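Butyryl-CoA dehydrogenase (Marinomonas mediterranea, PDB 6CXT) is a flavoprotein of the acyl-CoA dehydrogenase family that binds flavin-adenine dinucleotide at a site shared between subunits. Local coordinates at residues I125-A130 with S135-T140; D164-Y169 with N210-D215; A170-K175 with G226-G231. All blocks are in the same frame, centred on the assembly; numbering follows the deposited sequence.

Contact 1: residues I125-A130 with S135-T140; sequences ISEASA and SNLATT. With FAD (flavin-adenine dinucleotide), chain D.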
# COMPACT_ATOMS: atom_id res chain seq x y z
N ILE B 125 -32.67 -3.97 6.92
CA ILE B 125 -32.85 -2.82 6.02
C ILE B 125 -32.48 -3.17 4.58
O ILE B 125 -33.23 -2.82 3.67
CB ILE B 125 -32.14 -1.52 6.57
CG1 ILE B 125 -32.47 -0.33 5.65
CG2 ILE B 125 -30.60 -1.70 6.62
CD1 ILE B 125 -32.15 1.03 6.18
N SER B 126 -31.36 -3.93 4.37
CA SER B 126 -30.84 -4.19 3.01
C SER B 126 -31.87 -4.98 2.18
O SER B 126 -32.57 -5.82 2.75
CB SER B 126 -29.49 -4.97 3.07
OG SER B 126 -28.60 -4.21 3.90
N GLU B 127 -31.96 -4.72 0.88
CA GLU B 127 -32.87 -5.47 0.04
C GLU B 127 -32.15 -5.95 -1.16
O GLU B 127 -30.97 -5.63 -1.32
CB GLU B 127 -34.06 -4.57 -0.43
CG GLU B 127 -34.81 -4.02 0.76
CD GLU B 127 -35.85 -2.94 0.42
OE1 GLU B 127 -35.79 -2.38 -0.68
OE2 GLU B 127 -36.67 -2.66 1.34
N ALA B 128 -32.88 -6.61 -2.06
CA ALA B 128 -32.30 -7.03 -3.36
C ALA B 128 -31.65 -5.85 -4.11
O ALA B 128 -30.58 -6.01 -4.70
CB ALA B 128 -33.34 -7.72 -4.24
N SER B 129 -32.27 -4.67 -4.05
CA SER B 129 -31.75 -3.49 -4.73
C SER B 129 -31.35 -2.34 -3.79
O SER B 129 -31.15 -1.21 -4.24
CB SER B 129 -32.79 -3.00 -5.75
OG SER B 129 -32.81 -3.93 -6.83
N ALA B 130 -31.29 -2.59 -2.50
CA ALA B 130 -30.87 -1.55 -1.59
C ALA B 130 -29.73 -2.13 -0.77
O ALA B 130 -29.93 -3.07 -0.00
CB ALA B 130 -32.03 -1.11 -0.71
N SER B 135 -31.77 4.74 0.13
CA SER B 135 -32.65 5.91 -0.10
C SER B 135 -33.99 5.45 -0.67
O SER B 135 -35.00 6.14 -0.55
CB SER B 135 -32.01 6.90 -1.10
OG SER B 135 -32.01 6.36 -2.43
N ASN B 136 -33.98 4.32 -1.34
CA ASN B 136 -35.20 3.91 -1.98
C ASN B 136 -35.49 2.46 -1.56
O ASN B 136 -34.98 1.51 -2.17
CB ASN B 136 -35.09 4.08 -3.51
CG ASN B 136 -36.30 3.52 -4.25
OD1 ASN B 136 -37.32 3.21 -3.62
ND2 ASN B 136 -36.20 3.38 -5.56
N LEU B 137 -36.28 2.31 -0.49
CA LEU B 137 -36.62 0.96 0.01
C LEU B 137 -37.91 0.47 -0.66
O LEU B 137 -38.92 1.20 -0.64
CB LEU B 137 -36.72 0.95 1.54
CG LEU B 137 -35.47 1.39 2.31
CD1 LEU B 137 -35.76 1.37 3.78
CD2 LEU B 137 -34.27 0.46 1.99
N ALA B 138 -37.82 -0.70 -1.31
CA ALA B 138 -38.95 -1.40 -1.91
C ALA B 138 -39.95 -1.98 -0.86
O ALA B 138 -41.12 -2.14 -1.17
CB ALA B 138 -38.49 -2.48 -2.86
N THR B 139 -39.49 -2.24 0.36
CA THR B 139 -40.36 -2.68 1.45
C THR B 139 -41.26 -1.49 1.83
O THR B 139 -40.78 -0.40 2.10
CB THR B 139 -39.56 -3.18 2.65
OG1 THR B 139 -38.74 -4.30 2.23
CG2 THR B 139 -40.52 -3.66 3.82
N THR B 140 -42.58 -1.73 1.83
CA THR B 140 -43.58 -0.65 2.12
C THR B 140 -44.31 -0.91 3.42
O THR B 140 -44.41 -2.07 3.86
CB THR B 140 -44.62 -0.54 1.02
OG1 THR B 140 -45.26 -1.81 0.88
CG2 THR B 140 -43.96 -0.19 -0.30
PA FAD D . -23.52 -2.72 -3.05
O1A FAD D . -24.15 -1.58 -2.26
O2A FAD D . -24.13 -3.35 -4.29
O5B FAD D . -21.98 -2.30 -3.33
C5B FAD D . -21.13 -3.05 -4.24
C4B FAD D . -19.84 -2.21 -4.37
O4B FAD D . -20.17 -0.89 -4.87
C3B FAD D . -19.16 -2.03 -3.02
O3B FAD D . -17.76 -1.99 -3.33
C2B FAD D . -19.60 -0.60 -2.61
O2B FAD D . -18.72 0.03 -1.65
C1B FAD D . -19.69 0.11 -3.99
N9A FAD D . -20.57 1.29 -3.86
C8A FAD D . -21.92 1.31 -3.72
N7A FAD D . -22.36 2.60 -3.52
C5A FAD D . -21.26 3.42 -3.52
C6A FAD D . -20.98 4.87 -3.38
N6A FAD D . -21.99 5.79 -3.15
N1A FAD D . -19.67 5.26 -3.45
C2A FAD D . -18.63 4.39 -3.65
N3A FAD D . -18.84 3.06 -3.81
C4A FAD D . -20.09 2.53 -3.75
N1 FAD D . -27.88 -5.78 6.20
C2 FAD D . -28.93 -5.63 7.09
O2 FAD D . -29.88 -4.89 6.70
N3 FAD D . -28.99 -6.24 8.30
C4 FAD D . -28.02 -7.10 8.69
O4 FAD D . -28.09 -7.65 9.79
C4X FAD D . -26.85 -7.33 7.78
N5 FAD D . -25.84 -8.18 8.07
C5X FAD D . -24.82 -8.44 7.21
C6 FAD D . -23.82 -9.37 7.61
C7 FAD D . -22.76 -9.66 6.73
C7M FAD D . -21.73 -10.68 7.14
C8 FAD D . -22.69 -9.01 5.41
C8M FAD D . -21.56 -9.31 4.48
C9 FAD D . -23.66 -8.06 5.02
C9A FAD D . -24.72 -7.76 5.90
N10 FAD D . -25.75 -6.84 5.54
C10 FAD D . -26.83 -6.61 6.48
C1' FAD D . -25.76 -6.15 4.26
C2' FAD D . -24.67 -5.05 4.27
O2' FAD D . -24.99 -3.93 5.10
C3' FAD D . -24.37 -4.67 2.83
O3' FAD D . -23.76 -5.83 2.22
C4' FAD D . -23.58 -3.38 2.57
O4' FAD D . -24.38 -2.21 2.95
C5' FAD D . -23.20 -3.25 1.08
O5' FAD D . -24.39 -3.44 0.31
P FAD D . -24.36 -4.44 -0.90
O1P FAD D . -25.72 -4.43 -1.62
O2P FAD D . -23.88 -5.82 -0.51
O3P FAD D . -23.29 -3.89 -1.97
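OE2 of E127 is gripped by both the amide and the hydroxyl of T139: the bond from T139 N is 3.0 Å to E127 OE2, and T139 OG1 donates to the same E127 OE2 over 2.8 Å. Both donors come from one face of the carboxylate, well above its plane. The other oxygen, E127 OE1, takes the amide of A138, with A138 N 2.7 Å from E127 OE1, on the syn lone pair; this bond is noticeably bent, 144° at the hydrogen. Two successive backbone amides and a hydroxyl therefore fix the rotation of the carboxylate. CG of E127 lies anti to its carbonyl carbon, beside the backbone N (chi1 -58°), and the chain runs extended from there, which carries the acid across to residues 138-139. K154 adds a salt bridge to OE2 and also bonds the carbonyl of I125, so the charge of the glutamate is probably well compensated in this buried place.

L137 lies on the other face of the carboxylate from T139, its CB 3.6 Å from E127 OE2. Its CD2 packs on A130 CB at 3.8 Å, while CD1 meets I125 CG1 at 4.1 Å, the two side chains crossing at about a right angle. I125 and S126, just before E127, bind the flavin. I125 N and S126 N both donate to O2 of FAD, each N lying 2.9 Å from that FAD O2, and the second bond is almost straight at 174°. S126 OG lies close to both N1 and O2 of FAD. A128 O bonds R268 of the second subunit. This is the flavin-binding loop of the acyl-CoA dehydrogenase middle domain, where backbone amides hold the pyrimidine end of the isoalloxazine.

Contact 2: residues D164-Y169 with N210-D215; sequences DYYVVY and NQVFFD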
# COMPACT_ATOMS: atom_id res chain seq x y z
N ASP B 164 -36.42 -13.23 17.27
CA ASP B 164 -37.74 -13.09 17.89
C ASP B 164 -38.41 -11.79 17.48
O ASP B 164 -39.64 -11.70 17.52
CB ASP B 164 -37.63 -13.18 19.40
CG ASP B 164 -37.15 -14.53 19.82
OD1 ASP B 164 -37.82 -15.53 19.49
OD2 ASP B 164 -36.06 -14.62 20.42
N TYR B 165 -37.62 -10.81 17.03
CA TYR B 165 -38.10 -9.55 16.50
C TYR B 165 -37.18 -9.06 15.39
O TYR B 165 -35.98 -9.31 15.46
CB TYR B 165 -37.99 -8.48 17.55
CG TYR B 165 -38.73 -8.80 18.81
CD1 TYR B 165 -40.15 -8.62 18.90
CD2 TYR B 165 -38.05 -9.24 19.92
CE1 TYR B 165 -40.82 -8.91 20.07
CE2 TYR B 165 -38.71 -9.52 21.10
CZ TYR B 165 -40.09 -9.35 21.17
OH TYR B 165 -40.68 -9.62 22.38
N TYR B 166 -37.76 -8.43 14.38
CA TYR B 166 -37.02 -7.72 13.32
C TYR B 166 -37.21 -6.24 13.48
O TYR B 166 -38.34 -5.78 13.64
CB TYR B 166 -37.50 -8.12 11.97
CG TYR B 166 -37.33 -9.58 11.76
CD1 TYR B 166 -36.07 -10.12 11.40
CD2 TYR B 166 -38.41 -10.46 11.96
CE1 TYR B 166 -35.89 -11.50 11.21
CE2 TYR B 166 -38.23 -11.85 11.79
CZ TYR B 166 -36.99 -12.36 11.41
OH TYR B 166 -36.84 -13.73 11.30
N VAL B 167 -36.11 -5.47 13.48
CA VAL B 167 -36.27 -3.99 13.32
C VAL B 167 -36.23 -3.76 11.82
O VAL B 167 -35.19 -3.96 11.18
CB VAL B 167 -35.18 -3.23 14.10
CG1 VAL B 167 -35.31 -1.73 13.93
CG2 VAL B 167 -35.21 -3.63 15.55
N VAL B 168 -37.34 -3.32 11.24
CA VAL B 168 -37.52 -3.34 9.80
C VAL B 168 -37.72 -1.89 9.39
O VAL B 168 -38.41 -1.16 10.09
CB VAL B 168 -38.77 -4.15 9.44
CG1 VAL B 168 -39.07 -4.14 7.94
CG2 VAL B 168 -38.61 -5.57 9.95
N TYR B 169 -37.08 -1.50 8.28
CA TYR B 169 -37.13 -0.13 7.79
C TYR B 169 -37.90 -0.21 6.49
O TYR B 169 -37.58 -1.04 5.62
CB TYR B 169 -35.66 0.47 7.63
CG TYR B 169 -34.99 0.67 8.96
CD1 TYR B 169 -34.27 -0.36 9.59
CD2 TYR B 169 -35.04 1.88 9.60
CE1 TYR B 169 -33.72 -0.19 10.83
CE2 TYR B 169 -34.46 2.08 10.84
CZ TYR B 169 -33.79 1.04 11.44
OH TYR B 169 -33.22 1.26 12.67
N ASN B 210 -29.63 -14.32 6.70
CA ASN B 210 -30.78 -14.89 6.01
C ASN B 210 -31.57 -13.88 5.18
O ASN B 210 -31.65 -12.70 5.53
CB ASN B 210 -31.81 -15.41 7.08
CG ASN B 210 -31.20 -16.29 8.11
OD1 ASN B 210 -30.68 -15.79 9.11
ND2 ASN B 210 -31.26 -17.62 7.90
N GLN B 211 -32.22 -14.39 4.16
CA GLN B 211 -33.29 -13.64 3.48
C GLN B 211 -34.57 -13.73 4.38
O GLN B 211 -34.87 -14.81 4.91
CB GLN B 211 -33.53 -14.28 2.13
CG GLN B 211 -34.39 -13.44 1.22
CD GLN B 211 -34.14 -13.81 -0.21
OE1 GLN B 211 -34.37 -14.96 -0.61
NE2 GLN B 211 -33.62 -12.86 -0.98
N VAL B 212 -35.27 -12.61 4.51
CA VAL B 212 -36.51 -12.57 5.30
C VAL B 212 -37.52 -11.86 4.40
O VAL B 212 -37.19 -10.80 3.84
CB VAL B 212 -36.40 -11.83 6.64
CG1 VAL B 212 -37.75 -11.95 7.42
CG2 VAL B 212 -35.25 -12.40 7.52
N PHE B 213 -38.70 -12.49 4.22
CA PHE B 213 -39.78 -11.88 3.40
C PHE B 213 -40.98 -11.52 4.31
O PHE B 213 -41.30 -12.26 5.26
CB PHE B 213 -40.19 -12.77 2.20
CG PHE B 213 -41.01 -12.01 1.16
CD1 PHE B 213 -40.37 -11.27 0.13
CD2 PHE B 213 -42.45 -11.96 1.22
CE1 PHE B 213 -41.13 -10.53 -0.81
CE2 PHE B 213 -43.19 -11.22 0.27
CZ PHE B 213 -42.54 -10.50 -0.73
N PHE B 214 -41.57 -10.36 4.05
CA PHE B 214 -42.73 -9.88 4.83
C PHE B 214 -43.85 -9.81 3.82
O PHE B 214 -43.84 -8.98 2.90
CB PHE B 214 -42.41 -8.54 5.46
CG PHE B 214 -41.28 -8.59 6.45
CD1 PHE B 214 -41.49 -8.94 7.79
CD2 PHE B 214 -39.96 -8.28 6.03
CE1 PHE B 214 -40.46 -8.99 8.73
CE2 PHE B 214 -38.91 -8.33 6.98
CZ PHE B 214 -39.14 -8.68 8.31
N ASP B 215 -44.76 -10.77 3.93
CA ASP B 215 -45.89 -10.88 2.99
C ASP B 215 -47.13 -10.38 3.73
O ASP B 215 -47.73 -11.13 4.53
CB ASP B 215 -46.05 -12.35 2.56
CG ASP B 215 -47.29 -12.61 1.70
OD1 ASP B 215 -47.88 -11.68 1.16
OD2 ASP B 215 -47.65 -13.78 1.54
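One face of the Y166 ring carries V212 CG1, and F214 turns its edge toward the face of the tyrosine. CG1 of V212 stands 4.1 Å above the tyrosine plane, displaced toward the rim, and the valine's other methyl, V212 CG2, comes to 3.9 Å from Y166 CE1. F214 forms an edge-to-face pair with Y166: the planes stand at 85°, with the ring centroids 5.7 Å apart. It is the far end of the phenylalanine that leads, F214 CZ lying 4.0 Å from Y166 CG, so that this tyrosine atom sits at the edge of the F214 ring, near its plane.

V168 wedges in next to that same end. Its CG2 approaches F214 CZ at 3.6 Å, the two side chains lying alongside one another and running opposite ways. With chi1 at 177°, CG1 of the valine lies anti to the backbone N and CG2 turns beside it, the branch that meets the phenylalanine.

The hydroxyl of Y166 bonds the carbonyl O of G160. V186 of strand 181-187 touches both V168 and F214, and V195 and I193 of strand 193-195 close in on Y166 and F214. Strands 165-169 and 210-214 cross at -71° with their axes 10.9 Å apart, too far for backbone pairing: two sheets packed at a steep angle across a buried apolar layer, as in the beta domain of acyl-CoA dehydrogenases.

Contact 3: residues A170-K175 with G226-G231; sequences ATTNKK and GREGQG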
# COMPACT_ATOMS: atom_id res chain seq x y z
N ALA B 170 -38.96 0.61 6.35
CA ALA B 170 -39.92 0.43 5.26
C ALA B 170 -40.31 1.82 4.70
O ALA B 170 -40.25 2.77 5.44
CB ALA B 170 -41.17 -0.33 5.73
N THR B 171 -40.67 1.89 3.43
CA THR B 171 -41.15 3.18 2.89
C THR B 171 -42.63 3.41 3.29
O THR B 171 -43.50 2.60 2.92
CB THR B 171 -41.01 3.19 1.38
OG1 THR B 171 -39.62 2.96 1.07
CG2 THR B 171 -41.42 4.58 0.78
N THR B 172 -42.87 4.47 4.06
CA THR B 172 -44.23 4.93 4.32
C THR B 172 -44.76 6.04 3.38
O THR B 172 -46.00 6.20 3.27
CB THR B 172 -44.43 5.30 5.77
OG1 THR B 172 -43.36 6.12 6.23
CG2 THR B 172 -44.54 4.02 6.63
N ASN B 173 -43.87 6.78 2.68
CA ASN B 173 -44.31 7.84 1.74
C ASN B 173 -43.21 8.13 0.72
O ASN B 173 -42.24 8.82 1.05
CB ASN B 173 -44.74 9.10 2.54
CG ASN B 173 -45.40 10.21 1.66
OD1 ASN B 173 -46.22 10.97 2.17
ND2 ASN B 173 -45.01 10.33 0.41
N LYS B 174 -43.35 7.59 -0.48
CA LYS B 174 -42.37 7.71 -1.56
C LYS B 174 -41.97 9.16 -1.84
O LYS B 174 -40.80 9.46 -2.07
CB LYS B 174 -42.94 7.09 -2.84
CG LYS B 174 -42.02 6.13 -3.59
CD LYS B 174 -42.79 5.23 -4.57
CE LYS B 174 -43.85 4.33 -3.92
NZ LYS B 174 -45.26 4.95 -4.08
N LYS B 175 -42.95 10.06 -1.75
CA LYS B 175 -42.79 11.48 -2.10
C LYS B 175 -41.99 12.21 -1.03
O LYS B 175 -41.43 13.24 -1.31
CB LYS B 175 -44.15 12.18 -2.34
CG LYS B 175 -45.02 11.59 -3.45
CD LYS B 175 -46.25 10.84 -2.89
CE LYS B 175 -46.04 9.34 -2.58
NZ LYS B 175 -45.88 8.51 -3.82
N GLY B 226 -40.32 5.61 16.85
CA GLY B 226 -40.37 7.04 16.51
C GLY B 226 -41.63 7.36 15.72
O GLY B 226 -42.59 6.63 15.78
N ARG B 227 -41.59 8.44 14.96
CA ARG B 227 -42.73 8.92 14.19
C ARG B 227 -42.66 8.40 12.77
O ARG B 227 -41.58 8.06 12.27
CB ARG B 227 -42.71 10.47 14.18
CG ARG B 227 -43.14 11.10 15.48
CD ARG B 227 -42.64 12.53 15.60
NE ARG B 227 -41.53 12.60 16.55
CZ ARG B 227 -40.52 13.48 16.53
NH1 ARG B 227 -40.44 14.40 15.58
NH2 ARG B 227 -39.58 13.41 17.46
N GLU B 228 -43.80 8.36 12.07
CA GLU B 228 -43.76 8.16 10.63
C GLU B 228 -42.78 9.14 9.99
O GLU B 228 -42.75 10.34 10.34
CB GLU B 228 -45.15 8.29 9.98
CG GLU B 228 -45.20 7.82 8.52
CD GLU B 228 -44.85 8.90 7.47
OE1 GLU B 228 -45.22 10.07 7.75
OE2 GLU B 228 -44.25 8.61 6.37
N GLY B 229 -41.96 8.62 9.06
CA GLY B 229 -40.96 9.43 8.33
C GLY B 229 -39.56 9.52 8.94
O GLY B 229 -38.62 9.97 8.23
N GLN B 230 -39.42 9.15 10.21
CA GLN B 230 -38.14 9.24 10.93
C GLN B 230 -37.18 8.04 10.65
O GLN B 230 -36.10 8.01 11.23
CB GLN B 230 -38.32 9.36 12.44
CG GLN B 230 -38.96 10.66 12.90
CD GLN B 230 -38.93 10.86 14.42
OE1 GLN B 230 -39.11 9.94 15.23
NE2 GLN B 230 -38.74 12.12 14.81
N GLY B 231 -37.61 7.11 9.82
CA GLY B 231 -36.91 5.83 9.57
C GLY B 231 -35.44 6.02 9.19
O GLY B 231 -34.55 5.38 9.80
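A type II beta turn, R227 to Q230, leads into helix 231-245 of the C-terminal domain and meets the residues just after strand 165-171 of the middle domain, so the contact joins the two domains through one short side-chain bond. T172 OG1 donates to E228 OE2 at 2.6 Å; E228 OE2 accepts through its anti lone pair, the one directed away from the other carboxylate oxygen. The threonine hydroxyl lies between its backbone N and carbonyl carbon (chi1 47°), and the glutamate chain bends at chi2 (-88°), folding the acid back. CG of E228 consequently lies along the threonine too, 3.8 Å from T172 CB. N173 adds a looser touch, its CB 3.9 Å from E228 OE2.

The turn has its own closure. Q230 N bonds R227 O at 3.2 Å, and in return R227 N donates to Q230 OE1 at 2.9 Å. That second bond is nearly straight at the hydrogen, 168°, although the donor stands well above the carbonyl plane. G229 occupies the third position of the turn with positive phi.

R227 packs on H56 of the neighbouring alpha/beta hydrolase fold protein chain. T182 of strand 181-187 ties the two sides together, its hydroxyl bonded both to T172 OG1 and to the amide of G229. Strand 165-171 runs antiparallel to strand 181-187, whose other neighbour in the sheet is 224-225; the turn thus emerges beside this sheet and passes directly into helix 231-245.

Contacts 1 and 2 are buried, whereas contact 3 lies nearer the surface and is only partly covered. Their chemistry follows: a carboxylate held by several donors in the loop whose other residues bind the flavin in contact 1, purely apolar and aromatic side chains between two sheets in contact 2, and a single hydroxyl-carboxylate bond in contact 3. Strand 165-171 joins the set. Contact 2 uses its first part and contact 3 its end and the residues that follow, while contact 1 packs I125 and L137 against Y169 and probably bonds L137 O and T139 O to T171. Contacts 1 and 2 belong to the middle domain; contact 3 reaches from it to the start of helix 231-245.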